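Local coordinates for protein cellulose 1,4-beta-cellobiosidase (Clostridium thermocellum, PDB 3ZQX) that is the family 3b carbohydrate-binding module of a cellulosomal cellobiohydrolase and probably attaches the enzyme to cellulose, at residues Thr16-Gly21 against Gln98-Tyr103; Tyr42-Glu47 against Ser107-Ser112; Tyr33-Ile38 against Val86-Gly91; Asp2-Tyr7 against Asn24-Gly29. The protein carries 1 engineered substitution. One frame throughout, in Å; residues are numbered along the deposited sequence.

Contact 1: residues Thr16-Gly21 against Gln98-Tyr103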
loop_
_atom_site.group_PDB
_atom_site.type_symbol
_atom_site.label_atom_id
_atom_site.label_comp_id
_atom_site.label_asym_id
_atom_site.label_seq_id
_atom_site.Cartn_x
_atom_site.Cartn_y
_atom_site.Cartn_z
ATOM N N THR A 16 13.250 -1.771 -12.211
ATOM C CA THR A 16 12.872 -3.129 -11.850
ATOM C C THR A 16 11.531 -3.466 -12.459
ATOM O O THR A 16 10.697 -2.583 -12.651
ATOM C CB THR A 16 12.780 -3.301 -10.316
ATOM O OG1 THR A 16 12.347 -4.630 -10.010
ATOM C CG2 THR A 16 11.797 -2.311 -9.712
ATOM N N GLN A 17 11.305 -4.746 -12.718
ATOM C CA GLN A 17 10.000 -5.197 -13.164
ATOM C C GLN A 17 8.999 -5.329 -12.018
ATOM O O GLN A 17 7.805 -5.492 -12.269
ATOM C CB GLN A 17 10.128 -6.524 -13.897
ATOM C CG GLN A 17 10.916 -6.414 -15.180
ATOM C CD GLN A 17 11.471 -7.747 -15.604
ATOM O OE1 GLN A 17 12.228 -8.370 -14.864
ATOM N NE2 GLN A 17 11.067 -8.217 -16.778
ATOM N N GLU A 18 9.472 -5.306 -10.774
ATOM C CA GLU A 18 8.585 -5.471 -9.632
ATOM C C GLU A 18 8.852 -4.429 -8.552
ATOM O O GLU A 18 9.895 -4.450 -7.899
ATOM C CB GLU A 18 8.761 -6.870 -9.033
ATOM C CG GLU A 18 8.314 -7.980 -9.968
ATOM C CD GLU A 18 8.385 -9.355 -9.338
ATOM O OE1 GLU A 18 9.218 -9.559 -8.435
ATOM O OE2 GLU A 18 7.598 -10.230 -9.745
ATOM N N ILE A 19 7.890 -3.541 -8.322
ATOM C CA ILE A 19 7.862 -2.803 -7.069
ATOM C C ILE A 19 7.564 -3.846 -6.003
ATOM O O ILE A 19 6.705 -4.696 -6.224
ATOM C CB ILE A 19 6.764 -1.716 -7.074
ATOM C CG1 ILE A 19 7.031 -0.679 -8.169
ATOM C CG2 ILE A 19 6.638 -1.074 -5.705
ATOM C CD1 ILE A 19 5.891 0.305 -8.376
ATOM N N LYS A 20 8.322 -3.861 -4.907
ATOM C CA LYS A 20 8.115 -4.888 -3.897
ATOM C C LYS A 20 8.438 -4.368 -2.512
ATOM O O LYS A 20 9.536 -3.855 -2.278
ATOM C CB LYS A 20 8.989 -6.109 -4.206
ATOM C CG LYS A 20 8.795 -7.284 -3.255
ATOM C CD LYS A 20 9.649 -8.479 -3.635
ATOM C CE LYS A 20 9.445 -9.632 -2.667
ATOM N NZ LYS A 20 10.269 -10.810 -3.025
ATOM N N GLY A 21 7.539 -4.609 -1.568
ATOM C CA GLY A 21 7.742 -4.205 -0.197
ATOM C C GLY A 21 6.702 -4.862 0.674
ATOM O O GLY A 21 6.109 -5.874 0.284
ATOM N N GLN A 98 2.473 -8.436 2.161
ATOM C CA GLN A 98 3.487 -8.368 1.125
ATOM C C GLN A 98 2.845 -7.789 -0.118
ATOM O O GLN A 98 1.669 -8.049 -0.402
ATOM C CB GLN A 98 4.056 -9.753 0.847
ATOM C CG GLN A 98 4.813 -10.301 2.035
ATOM C CD GLN A 98 5.501 -11.619 1.773
ATOM O OE1 GLN A 98 5.619 -12.072 0.628
ATOM N NE2 GLN A 98 5.975 -12.242 2.839
ATOM N N PHE A 99 3.601 -6.988 -0.860
ATOM C CA PHE A 99 3.079 -6.497 -2.123
ATOM C C PHE A 99 4.115 -6.489 -3.213
ATOM O O PHE A 99 5.285 -6.152 -2.980
ATOM C CB PHE A 99 2.407 -5.110 -1.988
ATOM C CG PHE A 99 3.354 -3.945 -1.787
ATOM C CD1 PHE A 99 3.867 -3.641 -0.532
ATOM C CD2 PHE A 99 3.670 -3.109 -2.855
ATOM C CE1 PHE A 99 4.708 -2.555 -0.358
ATOM C CE2 PHE A 99 4.498 -2.016 -2.680
ATOM C CZ PHE A 99 5.019 -1.740 -1.435
ATOM N N VAL A 100 3.654 -6.867 -4.403
ATOM C CA VAL A 100 4.380 -6.711 -5.648
ATOM C C VAL A 100 3.451 -6.006 -6.629
ATOM O O VAL A 100 2.253 -6.339 -6.710
ATOM C CB VAL A 100 4.781 -8.079 -6.224
ATOM C CG1 VAL A 100 5.134 -7.976 -7.706
ATOM C CG2 VAL A 100 5.940 -8.666 -5.427
ATOM N N ILE A 101 3.993 -5.028 -7.351
ATOM C CA ILE A 101 3.283 -4.409 -8.463
ATOM C C ILE A 101 4.110 -4.641 -9.714
ATOM O O ILE A 101 5.298 -4.282 -9.770
ATOM C CB ILE A 101 3.100 -2.888 -8.275
ATOM C CG1 ILE A 101 2.358 -2.577 -6.974
ATOM C CG2 ILE A 101 2.375 -2.286 -9.477
ATOM C CD1 ILE A 101 2.526 -1.148 -6.516
ATOM N N ARG A 102 3.507 -5.267 -10.713
ATOM C CA ARG A 102 4.210 -5.569 -11.949
ATOM C C ARG A 102 3.300 -5.327 -13.135
ATOM O O ARG A 102 2.113 -5.068 -12.969
ATOM C CB ARG A 102 4.734 -6.999 -11.942
ATOM C CG ARG A 102 3.687 -8.067 -11.902
ATOM C CD ARG A 102 4.457 -9.372 -11.762
ATOM N NE ARG A 102 3.620 -10.549 -11.605
ATOM C CZ ARG A 102 3.877 -11.540 -10.757
ATOM N NH1 ARG A 102 4.945 -11.503 -9.960
ATOM N NH2 ARG A 102 3.053 -12.569 -10.699
ATOM N N TYR A 103 3.871 -5.360 -14.329
ATOM C CA TYR A 103 3.097 -5.285 -15.558
ATOM C C TYR A 103 2.825 -6.665 -16.146
ATOM O O TYR A 103 3.662 -7.565 -16.050
ATOM C CB TYR A 103 3.851 -4.459 -16.588
ATOM C CG TYR A 103 3.907 -2.985 -16.285
ATOM C CD1 TYR A 103 2.842 -2.163 -16.596
ATOM C CD2 TYR A 103 5.027 -2.413 -15.692
ATOM C CE1 TYR A 103 2.883 -0.809 -16.334
ATOM C CE2 TYR A 103 5.081 -1.057 -15.426
ATOM C CZ TYR A 103 4.005 -0.260 -15.746
ATOM O OH TYR A 103 4.020 1.095 -15.508
HETATM O O HOH W 1 6.667 -5.760 -14.742
#
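Ile101 O draws two N-H groups. Ile19 N donates to it across the strands at 3.1 Å, lying in the carbonyl plane, and His109 NE2 reaches it from outside the pair. Ile101 N returns a bond to Ile19 O at 3.0 Å. Two residues on, past the non-hydrogen-bonded pair Lys20 and Val100, Gly21 and Phe99 exchange a second pair of backbone bonds. The two strands run exactly antiparallel, with axes 4.7 Å apart.

On one face of the sheet Ile19 and Ile101 lie side by side and point the same way. Ile19 sets CG2 anti to its backbone N, and this methyl reaches Phe99 CE2 at 3.8 Å, at a slant to the ring. The Phe99 ring folds back over the neighbouring strand. Its CG sits between the backbone N and the carbonyl carbon (chi1 73°), which lays one ring face against Gly21 N and the backbone of Lys20. Phe23 stacks on the same ring, and Tyr42 meets it too.

Lys20 and Val100 lie on the other face. Next to them, Glu18 and Arg102 run alongside each other, and Glu18 OE2 forms a salt bridge to Arg102 NH1 at 3.0 Å. The carboxylate lies at the edge of the guanidinium, with the two planes 13° apart. Val100 CG1 packs under the Glu18 chain, and Val100 CG2 touches Lys20 CG at 3.8 Å. Beyond the paired residues, a water accepts from Tyr103 N and donates to Gln17 O.

Arg102 NH1 is held by both Glu18 OE2 and Tyr57 OH, and its charge probably steadies the Glu18 carboxylate as an anion.

Contact 2: residues Tyr42-Glu47 against Ser107-Ser112. With CA (calcium ion), chain B.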
loop_
_atom_site.group_PDB
_atom_site.type_symbol
_atom_site.label_atom_id
_atom_site.label_comp_id
_atom_site.label_asym_id
_atom_site.label_seq_id
_atom_site.Cartn_x
_atom_site.Cartn_y
_atom_site.Cartn_z
ATOM N N TYR A 42 -0.732 3.408 -2.172
ATOM C CA TYR A 42 0.703 3.497 -2.412
ATOM C C TYR A 42 0.900 4.198 -3.750
ATOM O O TYR A 42 0.451 3.707 -4.788
ATOM C CB TYR A 42 1.320 2.083 -2.447
ATOM C CG TYR A 42 2.800 2.055 -2.804
ATOM C CD1 TYR A 42 3.219 2.052 -4.127
ATOM C CD2 TYR A 42 3.776 2.039 -1.809
ATOM C CE1 TYR A 42 4.568 2.035 -4.452
ATOM C CE2 TYR A 42 5.120 2.032 -2.123
ATOM C CZ TYR A 42 5.519 2.025 -3.441
ATOM O OH TYR A 42 6.869 2.019 -3.719
ATOM N N TYR A 43 1.545 5.360 -3.709
ATOM C CA TYR A 43 1.627 6.262 -4.856
ATOM C C TYR A 43 2.852 5.990 -5.707
ATOM O O TYR A 43 3.975 5.947 -5.201
ATOM C CB TYR A 43 1.621 7.720 -4.370
ATOM C CG TYR A 43 0.360 8.043 -3.608
ATOM C CD1 TYR A 43 -0.792 8.421 -4.278
ATOM C CD2 TYR A 43 0.298 7.901 -2.220
ATOM C CE1 TYR A 43 -1.969 8.681 -3.592
ATOM C CE2 TYR A 43 -0.871 8.157 -1.521
ATOM C CZ TYR A 43 -1.998 8.549 -2.209
ATOM O OH TYR A 43 -3.150 8.787 -1.498
ATOM N N PHE A 44 2.628 5.784 -7.003
ATOM C CA PHE A 44 3.718 5.575 -7.932
ATOM C C PHE A 44 3.283 6.031 -9.304
ATOM O O PHE A 44 2.095 5.995 -9.631
ATOM C CB PHE A 44 4.152 4.095 -7.950
ATOM C CG PHE A 44 3.198 3.164 -8.663
ATOM C CD1 PHE A 44 2.053 2.685 -8.044
ATOM C CD2 PHE A 44 3.471 2.752 -9.960
ATOM C CE1 PHE A 44 1.197 1.816 -8.706
ATOM C CE2 PHE A 44 2.615 1.884 -10.637
ATOM C CZ PHE A 44 1.483 1.402 -9.997
ATOM N N THR A 45 4.254 6.443 -10.106
ATOM C CA THR A 45 3.983 6.872 -11.467
ATOM C C THR A 45 4.161 5.697 -12.411
ATOM O O THR A 45 5.171 4.985 -12.358
ATOM C CB THR A 45 4.928 7.998 -11.890
ATOM O OG1 THR A 45 6.267 7.622 -11.565
ATOM C CG2 THR A 45 4.573 9.304 -11.182
ATOM N N LYS A 46 3.173 5.485 -13.273
ATOM C CA LYS A 46 3.264 4.393 -14.229
ATOM C C LYS A 46 3.974 4.824 -15.502
ATOM O O LYS A 46 3.621 5.833 -16.107
ATOM C CB LYS A 46 1.897 3.754 -14.512
ATOM C CG LYS A 46 0.853 4.663 -15.076
ATOM C CD LYS A 46 -0.389 3.854 -15.410
ATOM C CE LYS A 46 -1.460 4.736 -15.994
ATOM N NZ LYS A 46 -2.741 4.007 -16.224
ATOM N N GLU A 47 4.993 4.060 -15.886
ATOM C CA GLU A 47 5.777 4.333 -17.081
ATOM C C GLU A 47 5.233 3.661 -18.345
ATOM O O GLU A 47 5.667 3.993 -19.444
ATOM C CB GLU A 47 7.232 3.896 -16.868
ATOM C CG GLU A 47 8.114 4.892 -16.123
ATOM C CD GLU A 47 7.783 5.020 -14.648
ATOM O OE1 GLU A 47 7.765 3.990 -13.930
ATOM O OE2 GLU A 47 7.571 6.163 -14.189
ATOM N N SER A 107 7.170 -5.284 -18.265
ATOM C CA SER A 107 7.902 -4.042 -18.486
ATOM C C SER A 107 8.574 -3.558 -17.208
ATOM O O SER A 107 8.210 -3.963 -16.107
ATOM C CB SER A 107 6.960 -2.941 -18.973
ATOM O OG SER A 107 6.417 -3.235 -20.247
ATOM N N PHE A 108 9.562 -2.682 -17.370
ATOM C CA PHE A 108 10.294 -2.121 -16.238
ATOM C C PHE A 108 9.675 -0.841 -15.693
ATOM O O PHE A 108 9.375 0.093 -16.447
ATOM C CB PHE A 108 11.741 -1.815 -16.634
ATOM C CG PHE A 108 12.602 -3.031 -16.795
ATOM C CD1 PHE A 108 12.569 -3.772 -17.962
ATOM C CD2 PHE A 108 13.453 -3.431 -15.780
ATOM C CE1 PHE A 108 13.367 -4.891 -18.113
ATOM C CE2 PHE A 108 14.258 -4.547 -15.931
ATOM C CZ PHE A 108 14.213 -5.273 -17.100
ATOM N N HIS A 109 9.517 -0.796 -14.376
ATOM C CA HIS A 109 9.249 0.445 -13.671
ATOM C C HIS A 109 10.496 1.302 -13.556
ATOM O O HIS A 109 11.616 0.789 -13.554
ATOM C CB HIS A 109 8.873 0.176 -12.215
ATOM C CG HIS A 109 7.639 -0.634 -12.012
ATOM N ND1 HIS A 109 6.374 -0.096 -12.085
ATOM C CD2 HIS A 109 7.483 -1.928 -11.646
ATOM C CE1 HIS A 109 5.487 -1.032 -11.797
ATOM N NE2 HIS A 109 6.135 -2.153 -11.523
ATOM N N ASP A 110 10.282 2.606 -13.400
ATOM C CA ASP A 110 11.276 3.508 -12.821
ATOM C C ASP A 110 10.731 3.893 -11.455
ATOM O O ASP A 110 9.725 4.585 -11.360
ATOM C CB ASP A 110 11.415 4.745 -13.708
ATOM C CG ASP A 110 12.389 5.769 -13.156
ATOM O OD1 ASP A 110 12.901 5.606 -12.036
ATOM O OD2 ASP A 110 12.630 6.769 -13.868
ATOM N N GLN A 111 11.368 3.431 -10.390
ATOM C CA GLN A 111 10.872 3.734 -9.053
ATOM C C GLN A 111 11.312 5.101 -8.553
ATOM O O GLN A 111 10.770 5.589 -7.563
ATOM C CB GLN A 111 11.324 2.679 -8.042
ATOM C CG GLN A 111 10.871 1.275 -8.352
ATOM C CD GLN A 111 10.918 0.392 -7.127
ATOM O OE1 GLN A 111 9.951 0.325 -6.367
ATOM N NE2 GLN A 111 12.044 -0.280 -6.917
ATOM N N SER A 112 12.275 5.721 -9.228
ATOM C CA SER A 112 12.852 6.965 -8.712
ATOM C C SER A 112 11.888 8.137 -8.722
ATOM O O SER A 112 12.099 9.097 -8.043
ATOM C CB SER A 112 14.171 7.319 -9.439
ATOM O OG SER A 112 13.918 7.731 -10.736
HETATM CA CA CA B . 7.491 5.365 -11.800
HETATM O O HOH W 2 7.866 2.238 -6.149
HETATM O O HOH W 3 5.887 1.973 -13.870
HETATM O O HOH W 4 7.182 2.990 -11.021
#
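Glu47 and Asp110 cross at a slant, their carboxylate planes 53° apart. The Glu47 chain is bent at CG (chi2 71°), which brings both carboxylate oxygens onto the calcium ion, each at 2.5 Å. OE1 also accepts from Asp110 N at 2.9 Å. That N-H comes from well above the carboxylate plane and is nearly straight at 167°.

The Asp110 side chain is not a calcium ligand here; Asp110 O binds the ion at 2.4 Å. OD1 accepts from Ser112 N, an Asx turn, and also from Ser112 OG. Thr45 gives the ion both its backbone O and OG1. A water, Asn113 and Asp114 complete the site.

The His109 ring meets Phe44 obliquely, CE1 to CE2 at 4.3 Å. A second water joins His109 ND1 to Glu47 OE1 and Glu47 N, while His109 NE2 bonds Ile101 O. A third water accepts from Tyr42 OH at 2.6 Å. It donates to Gln111 OE1, and Gln111 NE2 bonds Gln13 O.

Glu47 OE1 thus serves the metal, a backbone N-H and a water. The ion, bound by Thr45 and Glu47 on one side and Asp110 O on the other, ties segment 42-47 to 107-112; its charge probably keeps Glu47 ionised.

Contact 3: residues Tyr33-Ile38 against Val86-Gly91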
loop_
_atom_site.group_PDB
_atom_site.type_symbol
_atom_site.label_atom_id
_atom_site.label_comp_id
_atom_site.label_asym_id
_atom_site.label_seq_id
_atom_site.Cartn_x
_atom_site.Cartn_y
_atom_site.Cartn_z
ATOM N N TYR A 33 -12.481 -1.948 13.970
ATOM C CA TYR A 33 -13.008 -1.690 12.636
ATOM C C TYR A 33 -13.183 -2.973 11.855
ATOM O O TYR A 33 -12.622 -4.016 12.213
ATOM C CB TYR A 33 -12.047 -0.813 11.836
ATOM C CG TYR A 33 -11.825 0.562 12.394
ATOM C CD1 TYR A 33 -12.891 1.423 12.615
ATOM C CD2 TYR A 33 -10.547 1.011 12.677
ATOM C CE1 TYR A 33 -12.697 2.687 13.109
ATOM C CE2 TYR A 33 -10.335 2.282 13.170
ATOM C CZ TYR A 33 -11.418 3.116 13.377
ATOM O OH TYR A 33 -11.238 4.395 13.855
ATOM N N SER A 34 -13.937 -2.883 10.766
ATOM C CA SER A 34 -13.762 -3.815 9.668
ATOM C C SER A 34 -12.833 -3.193 8.630
ATOM O O SER A 34 -13.001 -2.025 8.259
ATOM C CB SER A 34 -15.083 -4.140 8.992
ATOM O OG SER A 34 -14.820 -4.937 7.852
ATOM N N LEU A 35 -11.871 -3.973 8.156
ATOM C CA LEU A 35 -11.019 -3.531 7.074
ATOM C C LEU A 35 -11.807 -3.200 5.811
ATOM O O LEU A 35 -11.294 -2.489 4.945
ATOM C CB LEU A 35 -9.932 -4.564 6.782
ATOM C CG LEU A 35 -8.796 -4.561 7.804
ATOM C CD1 LEU A 35 -8.061 -5.888 7.796
ATOM C CD2 LEU A 35 -7.833 -3.423 7.510
ATOM N N LYS A 36 -13.042 -3.677 5.689
ATOM C CA LYS A 36 -13.835 -3.327 4.518
ATOM C C LYS A 36 -14.029 -1.816 4.412
ATOM O O LYS A 36 -14.321 -1.302 3.327
ATOM C CB LYS A 36 -15.192 -4.023 4.548
ATOM C CG LYS A 36 -16.190 -3.367 5.486
ATOM C CD LYS A 36 -17.496 -4.142 5.550
ATOM C CE LYS A 36 -18.464 -3.496 6.532
ATOM N NZ LYS A 36 -18.776 -2.088 6.150
ATOM N N ASP A 37 -13.862 -1.111 5.533
ATOM C CA ASP A 37 -14.057 0.339 5.593
ATOM C C ASP A 37 -12.771 1.148 5.405
ATOM O O ASP A 37 -12.805 2.380 5.454
ATOM C CB ASP A 37 -14.724 0.720 6.912
ATOM C CG ASP A 37 -16.129 0.198 7.005
ATOM O OD1 ASP A 37 -16.831 0.191 5.970
ATOM O OD2 ASP A 37 -16.538 -0.221 8.104
ATOM N N ILE A 38 -11.656 0.472 5.174
ATOM C CA ILE A 38 -10.357 1.135 5.087
ATOM C C ILE A 38 -9.767 1.027 3.682
ATOM O O ILE A 38 -9.820 -0.042 3.069
ATOM C CB ILE A 38 -9.399 0.548 6.151
ATOM C CG1 ILE A 38 -9.907 0.897 7.555
ATOM C CG2 ILE A 38 -7.977 1.031 5.936
ATOM C CD1 ILE A 38 -9.256 0.125 8.676
ATOM N N VAL A 86 -12.954 -8.136 7.242
ATOM C CA VAL A 86 -12.005 -8.765 8.146
ATOM C C VAL A 86 -11.887 -7.776 9.275
ATOM O O VAL A 86 -11.581 -6.604 9.049
ATOM C CB VAL A 86 -10.613 -9.000 7.514
ATOM C CG1 VAL A 86 -9.623 -9.463 8.576
ATOM C CG2 VAL A 86 -10.702 -10.025 6.392
ATOM N N LYS A 87 -12.167 -8.233 10.483
ATOM C CA LYS A 87 -12.168 -7.354 11.629
ATOM C C LYS A 87 -10.740 -7.074 12.078
ATOM O O LYS A 87 -9.894 -7.983 12.135
ATOM C CB LYS A 87 -12.988 -7.976 12.769
ATOM C CG LYS A 87 -14.348 -8.558 12.342
ATOM C CD LYS A 87 -15.232 -7.536 11.639
ATOM C CE LYS A 87 -16.633 -8.097 11.398
ATOM N NZ LYS A 87 -17.519 -7.117 10.701
ATOM N N LEU A 88 -10.492 -5.809 12.405
ATOM C CA LEU A 88 -9.213 -5.311 12.888
ATOM C C LEU A 88 -9.447 -4.626 14.233
ATOM O O LEU A 88 -9.920 -3.482 14.277
ATOM C CB LEU A 88 -8.602 -4.323 11.895
ATOM C CG LEU A 88 -7.293 -3.680 12.356
ATOM C CD1 LEU A 88 -6.193 -4.729 12.488
ATOM C CD2 LEU A 88 -6.881 -2.562 11.413
ATOM N N PRO A 89 -9.226 -5.345 15.337
ATOM C CA PRO A 89 -9.565 -4.767 16.640
ATOM C C PRO A 89 -8.657 -3.612 17.053
ATOM O O PRO A 89 -7.514 -3.496 16.604
ATOM C CB PRO A 89 -9.365 -5.946 17.594
ATOM C CG PRO A 89 -8.296 -6.755 16.945
ATOM C CD PRO A 89 -8.620 -6.683 15.471
ATOM N N ALA A 90 -9.183 -2.771 17.932
ATOM C CA ALA A 90 -8.388 -1.756 18.596
ATOM C C ALA A 90 -7.161 -2.412 19.207
ATOM O O ALA A 90 -7.257 -3.436 19.886
ATOM C CB ALA A 90 -9.217 -1.074 19.681
ATOM N N GLY A 91 -6.006 -1.814 18.946
ATOM C CA GLY A 91 -4.741 -2.324 19.436
ATOM C C GLY A 91 -4.129 -3.403 18.561
ATOM O O GLY A 91 -2.978 -3.788 18.777
#
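Leu88, Leu35 and Val86 bury the most surface in this small two-stranded antiparallel sheet, whose strand 33-34 runs on into a 3-10 segment at 35-37. Tyr33 and Leu88 form its hydrogen-bonded pair. Leu88 N donates to Tyr33 O at 2.8 Å, almost straight at 177°, and Tyr33 N donates back to Leu88 O. Past this pair, Leu35 N donates to Val86 O, also at 2.8 Å.

The leucine side chains meet at a slant. Leu88 sets CG anti to its backbone N (chi1 177°), and its CD2 touches Leu35 CD2 at 4.1 Å. Leu35 CG rests on Leu88 CB, while its other methyl, CD1, reaches Val86 CG1 at 4.0 Å. Leu35 therefore bridges the two residues with separate branches. Leu88 also packs on Val3 and Ile25, which joins this small sheet to the strands 3-9 and 15-27.

The Tyr33 ring leads away from the pair. Its OH bonds Asp2 OD1, with Arg31 and Lys134 also bonded to that hydroxyl. Lys87 is on the face of Ser34, and both residues hold Asp85 OD1. Within its own segment, Ser34 OG accepts from Lys36 N at 3.1 Å, closing an ST turn at the start of the 3-10 segment.

Contact 4: residues Asp2-Tyr7 against Asn24-Gly29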
loop_
_atom_site.group_PDB
_atom_site.type_symbol
_atom_site.label_atom_id
_atom_site.label_comp_id
_atom_site.label_asym_id
_atom_site.label_seq_id
_atom_site.Cartn_x
_atom_site.Cartn_y
_atom_site.Cartn_z
ATOM N N ASP A 2 -5.626 6.428 15.686
ATOM C CA ASP A 2 -6.453 5.735 14.712
ATOM C C ASP A 2 -5.534 4.754 13.970
ATOM O O ASP A 2 -4.418 4.468 14.418
ATOM C CB ASP A 2 -7.122 6.736 13.761
ATOM C CG ASP A 2 -8.445 6.229 13.207
ATOM O OD1 ASP A 2 -8.664 5.000 13.222
ATOM O OD2 ASP A 2 -9.263 7.056 12.753
ATOM N N VAL A 3 -5.997 4.190 12.868
ATOM C CA VAL A 3 -5.143 3.304 12.095
ATOM C C VAL A 3 -3.956 4.037 11.454
ATOM O O VAL A 3 -4.053 5.212 11.080
ATOM C CB VAL A 3 -5.954 2.543 11.022
ATOM C CG1 VAL A 3 -6.738 1.393 11.657
ATOM C CG2 VAL A 3 -6.886 3.497 10.268
ATOM N N LYS A 4 -2.835 3.332 11.347
ATOM C CA LYS A 4 -1.635 3.841 10.688
ATOM C C LYS A 4 -1.022 2.750 9.819
ATOM O O LYS A 4 -1.378 1.575 9.946
ATOM C CB LYS A 4 -0.601 4.317 11.713
ATOM C CG LYS A 4 -0.010 3.201 12.572
ATOM C CD LYS A 4 1.018 3.734 13.560
ATOM C CE LYS A 4 1.628 2.606 14.375
ATOM N NZ LYS A 4 2.625 3.088 15.384
ATOM N N VAL A 5 -0.092 3.141 8.945
ATOM C CA VAL A 5 0.635 2.209 8.097
ATOM C C VAL A 5 2.102 2.213 8.434
ATOM O O VAL A 5 2.709 3.277 8.586
ATOM C CB VAL A 5 0.524 2.591 6.600
ATOM C CG1 VAL A 5 1.386 1.672 5.740
ATOM C CG2 VAL A 5 -0.920 2.559 6.150
ATOM N N GLN A 6 2.661 1.011 8.518
ATOM C CA GLN A 6 4.103 0.824 8.489
ATOM C C GLN A 6 4.490 0.218 7.151
ATOM O O GLN A 6 3.706 -0.507 6.525
ATOM C CB GLN A 6 4.560 -0.105 9.603
ATOM C CG GLN A 6 4.056 0.305 10.955
ATOM C CD GLN A 6 4.671 -0.523 12.046
ATOM O OE1 GLN A 6 4.709 -1.753 11.964
ATOM N NE2 GLN A 6 5.190 0.147 13.068
ATOM N N TYR A 7 5.702 0.532 6.704
ATOM C CA TYR A 7 6.208 0.120 5.404
ATOM C C TYR A 7 7.642 -0.334 5.532
ATOM O O TYR A 7 8.382 0.131 6.398
ATOM C CB TYR A 7 6.155 1.323 4.465
ATOM C CG TYR A 7 7.004 1.322 3.201
ATOM C CD1 TYR A 7 6.554 0.734 2.030
ATOM C CD2 TYR A 7 8.224 1.992 3.160
ATOM C CE1 TYR A 7 7.305 0.783 0.862
ATOM C CE2 TYR A 7 8.982 2.041 1.999
ATOM C CZ TYR A 7 8.515 1.448 0.848
ATOM O OH TYR A 7 9.279 1.521 -0.299
ATOM N N ASN A 24 2.050 -2.828 6.900
ATOM C CA ASN A 24 1.401 -3.344 8.094
ATOM C C ASN A 24 0.427 -2.275 8.539
ATOM O O ASN A 24 0.846 -1.138 8.751
ATOM C CB ASN A 24 2.459 -3.607 9.169
ATOM C CG ASN A 24 1.884 -4.157 10.453
ATOM O OD1 ASN A 24 0.859 -4.846 10.449
ATOM N ND2 ASN A 24 2.544 -3.853 11.570
ATOM N N ILE A 25 -0.847 -2.620 8.708
ATOM C CA ILE A 25 -1.827 -1.655 9.184
ATOM C C ILE A 25 -2.058 -1.902 10.664
ATOM O O ILE A 25 -2.443 -2.997 11.062
ATOM C CB ILE A 25 -3.154 -1.738 8.409
ATOM C CG1 ILE A 25 -2.919 -1.398 6.933
ATOM C CG2 ILE A 25 -4.186 -0.798 9.030
ATOM C CD1 ILE A 25 -4.112 -1.673 6.048
ATOM N N VAL A 26 -1.801 -0.879 11.474
ATOM C CA VAL A 26 -1.863 -1.005 12.927
ATOM C C VAL A 26 -2.987 -0.128 13.447
ATOM O O VAL A 26 -3.054 1.052 13.107
ATOM C CB VAL A 26 -0.531 -0.568 13.570
ATOM C CG1 VAL A 26 -0.595 -0.740 15.075
ATOM C CG2 VAL A 26 0.639 -1.366 12.990
ATOM N N ASN A 27 -3.882 -0.696 14.257
ATOM C CA ASN A 27 -4.969 0.091 14.806
ATOM C C ASN A 27 -4.529 0.560 16.179
ATOM O O ASN A 27 -4.615 -0.179 17.160
ATOM C CB ASN A 27 -6.204 -0.802 14.912
ATOM C CG ASN A 27 -7.430 -0.035 15.308
ATOM O OD1 ASN A 27 -7.341 1.115 15.729
ATOM N ND2 ASN A 27 -8.594 -0.661 15.170
ATOM N N THR A 28 -4.165 1.837 16.260
ATOM C CA THR A 28 -3.616 2.401 17.488
ATOM C C THR A 28 -4.685 3.088 18.315
ATOM O O THR A 28 -4.402 3.579 19.407
ATOM C CB THR A 28 -2.492 3.435 17.222
ATOM O OG1 THR A 28 -3.045 4.613 16.622
ATOM C CG2 THR A 28 -1.411 2.855 16.330
ATOM N N GLY A 29 -5.910 3.116 17.797
ATOM C CA GLY A 29 -7.008 3.789 18.466
ATOM C C GLY A 29 -7.818 2.859 19.341
ATOM O O GLY A 29 -7.436 1.708 19.577
#
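Asp2 O accepts two donors from Thr28. Thr28 OG1 gives the shorter bond, 2.6 Å, in the carbonyl plane and on a lone pair. Thr28 N comes from above that plane at 3.2 Å. The hydroxyl gets there because OG1 stands between the backbone N and the carbonyl carbon (chi1 69°).

At the other end, Gln6 and Asn24 lie alongside each other and point the same way. Asn24 ND2 donates to Gln6 OE1 at 3.0 Å, from above the carbonyl plane, with the amide planes 60° apart. Asn24 ND2 also bonds Gln93, and Gln6 NE2 bonds Asp126. Gln6 and Asn24 also exchange backbone bonds, and so do Lys4 and Val26 between the two ends.

Beyond CG, Lys4 runs extended beside Val26, with CE 3.9 Å from Val26 CB. It crosses Thr28 at about a right angle, where CE meets CG2 at 3.6 Å. Its NZ goes on to a salt bridge with Asp126. On the opposite face, Val3 CG1 packs on Asn27 CB at 4.0 Å and more loosely on Ile25. Val3, Val5 and Ile25 also touch strand 38-43 of the other sheet. The arrangement is an antiparallel beta hairpin with one face turned to the core of a beta sandwich, as in family 3 carbohydrate-binding modules.

Contacts 1 and 4 share strand 15-27, which pairs with 97-103 near one end and with 3-9 near the other; their centres lie about 22 Å apart. Contact 2 adjoins contact 1, about 9 Å between centres. His109 joins them through its backbone as well as its ring, since its N reaches Thr16 O at 2.7 Å. Only contact 2 binds the calcium ion, but the Ile19 side chain of contact 1 comes within about 6 Å of it. Contact 3 lies at the far end, about 29 Å from contact 2 between centres, and meets contact 4 through Gly91 N and Asn27 O at 2.8 Å. Tyr7 of contact 4 packs on Phe99 and Tyr42, linking contacts 1 and 2 to it through the core.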